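Protein HP0721 (Helicobacter pylori, PDB 2XRH) is a secreted protein of unknown function whose truncated form folds into a small helical domain that holds nicotinic acid in a pocket. Local coordinates at residues A75-V80 and E90-D95. Numbering follows the deposited sequence.
With NIO (nicotinic acid), chain B.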
loop_
_atom_site.group_PDB
_atom_site.type_symbol
_atom_site.label_atom_id
_atom_site.label_comp_id
_atom_site.label_asym_id
_atom_site.label_seq_id
_atom_site.Cartn_x
_atom_site.Cartn_y
_atom_site.Cartn_z
ATOM N N ALA A 75 -5.585 7.598 -1.942
ATOM C CA ALA A 75 -6.498 8.202 -2.936
ATOM C C ALA A 75 -5.804 8.256 -4.276
ATOM O O ALA A 75 -6.405 7.916 -5.294
ATOM C CB ALA A 75 -6.952 9.629 -2.516
ATOM N N ARG A 76 -4.552 8.704 -4.286
ATOM C CA ARG A 76 -3.808 8.719 -5.548
ATOM C C ARG A 76 -3.597 7.318 -6.126
ATOM O O ARG A 76 -3.793 7.109 -7.341
ATOM C CB ARG A 76 -2.476 9.439 -5.366
ATOM C CG ARG A 76 -1.759 9.575 -6.646
ATOM C CD ARG A 76 -0.368 10.083 -6.501
ATOM N NE ARG A 76 0.375 10.068 -7.767
ATOM C CZ ARG A 76 1.166 9.093 -8.212
ATOM N NH1 ARG A 76 1.408 7.949 -7.570
ATOM N NH2 ARG A 76 1.801 9.281 -9.336
ATOM N N GLN A 77 -3.210 6.367 -5.287
ATOM C CA GLN A 77 -2.864 5.045 -5.773
ATOM C C GLN A 77 -4.083 4.352 -6.336
ATOM O O GLN A 77 -3.996 3.628 -7.348
ATOM C CB GLN A 77 -2.179 4.201 -4.682
ATOM C CG GLN A 77 -0.766 4.576 -4.285
ATOM C CD GLN A 77 0.147 4.783 -5.479
ATOM O OE1 GLN A 77 0.380 5.892 -5.833
ATOM N NE2 GLN A 77 0.611 3.707 -6.093
ATOM N N LYS A 78 -5.234 4.564 -5.700
ATOM C CA LYS A 78 -6.486 3.980 -6.219
ATOM C C LYS A 78 -6.812 4.556 -7.603
ATOM O O LYS A 78 -7.219 3.849 -8.533
ATOM C CB LYS A 78 -7.618 4.176 -5.243
ATOM C CG LYS A 78 -7.487 3.345 -3.975
ATOM C CD LYS A 78 -8.817 3.330 -3.206
ATOM C CE LYS A 78 -8.745 2.417 -2.011
ATOM N NZ LYS A 78 -9.522 2.899 -0.804
ATOM N N ALA A 79 -6.627 5.848 -7.753
ATOM C CA ALA A 79 -6.906 6.514 -9.009
ATOM C C ALA A 79 -5.911 6.042 -10.090
ATOM O O ALA A 79 -6.263 5.887 -11.264
ATOM C CB ALA A 79 -6.916 8.061 -8.863
ATOM N N VAL A 80 -4.656 5.851 -9.698
ATOM C CA VAL A 80 -3.639 5.361 -10.598
ATOM C C VAL A 80 -4.042 3.957 -11.069
ATOM O O VAL A 80 -3.993 3.665 -12.253
ATOM C CB VAL A 80 -2.216 5.384 -9.973
ATOM C CG1 VAL A 80 -1.291 4.482 -10.743
ATOM C CG2 VAL A 80 -1.668 6.840 -9.926
ATOM N N GLU A 90 -0.794 -3.023 -17.588
ATOM C CA GLU A 90 -0.420 -4.303 -16.885
ATOM C C GLU A 90 -0.684 -4.615 -15.360
ATOM O O GLU A 90 -0.098 -5.574 -14.855
ATOM C CB GLU A 90 1.098 -4.513 -17.150
ATOM C CG GLU A 90 1.784 -5.692 -16.418
ATOM C CD GLU A 90 3.211 -5.929 -16.874
ATOM O OE1 GLU A 90 3.398 -6.514 -17.966
ATOM O OE2 GLU A 90 4.152 -5.552 -16.130
ATOM N N ASP A 91 -1.582 -3.920 -14.661
ATOM C CA ASP A 91 -1.658 -3.959 -13.168
ATOM C C ASP A 91 -0.345 -3.569 -12.503
ATOM O O ASP A 91 0.699 -4.082 -12.861
ATOM C CB ASP A 91 -1.954 -5.352 -12.579
ATOM C CG ASP A 91 -3.005 -6.099 -13.310
ATOM O OD1 ASP A 91 -4.198 -5.853 -13.022
ATOM O OD2 ASP A 91 -2.629 -6.971 -14.128
ATOM N N MET A 92 -0.406 -2.715 -11.489
ATOM C CA MET A 92 0.723 -2.548 -10.589
ATOM C C MET A 92 1.012 -3.870 -9.897
ATOM O O MET A 92 0.084 -4.572 -9.459
ATOM C CB MET A 92 0.402 -1.516 -9.497
ATOM C CG MET A 92 0.453 -0.064 -9.943
ATOM S SD MET A 92 0.083 1.058 -8.546
ATOM C CE MET A 92 -1.675 0.699 -8.484
ATOM N N ASP A 93 2.301 -4.186 -9.758
ATOM C CA ASP A 93 2.725 -5.358 -8.997
ATOM C C ASP A 93 2.401 -5.136 -7.512
ATOM O O ASP A 93 1.953 -6.041 -6.810
ATOM C CB ASP A 93 4.243 -5.610 -9.126
ATOM C CG ASP A 93 4.710 -5.907 -10.567
ATOM O OD1 ASP A 93 3.888 -6.072 -11.502
ATOM O OD2 ASP A 93 5.943 -5.983 -10.764
ATOM N N ASP A 94 2.625 -3.910 -7.051
ATOM C CA ASP A 94 2.448 -3.546 -5.655
ATOM C C ASP A 94 1.520 -2.335 -5.588
ATOM O O ASP A 94 1.648 -1.412 -6.392
ATOM C CB ASP A 94 3.830 -3.224 -5.083
ATOM C CG ASP A 94 4.933 -3.266 -6.160
ATOM O OD1 ASP A 94 4.644 -2.808 -7.300
ATOM O OD2 ASP A 94 6.061 -3.762 -5.905
ATOM N N ASP A 95 0.586 -2.325 -4.640
ATOM C CA ASP A 95 -0.297 -1.204 -4.496
ATOM C C ASP A 95 0.376 0.102 -4.105
ATOM O O ASP A 95 -0.127 1.186 -4.559
ATOM C CB ASP A 95 -1.349 -1.474 -3.448
ATOM C CG ASP A 95 -2.522 -2.323 -3.962
ATOM O OD1 ASP A 95 -2.734 -2.556 -5.204
ATOM O OD2 ASP A 95 -3.282 -2.722 -3.050
HETATM N N NIO B . 3.442 4.149 -12.953
HETATM C C1 NIO B . 3.418 5.058 -11.955
HETATM C C2 NIO B . 3.014 4.682 -10.662
HETATM C C3 NIO B . 2.608 3.405 -10.402
HETATM C C4 NIO B . 2.650 2.501 -11.453
HETATM C C5 NIO B . 3.065 2.897 -12.721
HETATM C C6 NIO B . 2.896 5.700 -9.584
HETATM O O1 NIO B . 2.010 5.501 -8.703
HETATM O O2 NIO B . 3.597 6.719 -9.624
#
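M92 brings its sulfur up to the NE2 end of the Q77 carboxamide, SD 3.6 Å from Q77 NE2 and off the amide plane, and loosely meets V80, whose CG1 lies 4.3 Å from M92 SD. The methionine runs straight out to sulfur (chi2 -179°) and bends at its last torsion (chi3 -73°), which carries M92 CE to the helix backbone, 3.9 Å from Q77 O. Its CG packs on the nicotinic acid ring, 3.7 Å from NIO C4. Q77 ties the two segments together: NE2 donates to the carbonyl oxygen of D95 over 3.0 Å, nearly straight at 165°, the acceptor lying in the amide plane while the donor sits tilted from the carbonyl plane. The same NE2 makes a weak bond to NIO O1. At the other end of the amide, OE1 accepts a weak bond from R76 NH1, consistent with the orientation that the D95 bond sets. R76, extended from CG to NE, presents the edge of its guanidinium to the carboxylate: NH1 bonds O1 of the ligand at 2.8 Å and NH2 bonds its O2 at 3.1 Å. V80 CG2 covers one guanidinium face, 4.0 Å above the centre, and R76 NH2 also bonds the carbonyl of V26. I31 of helix 31-44 touches both R76 and V80, while F96 of the second subunit packs on D95. Helix 70-86 and the loop following it thus form part of the nicotinic acid pocket of this DUF1104 domain, with a bidentate arginine–carboxylate grip at one end and methionine against the ring.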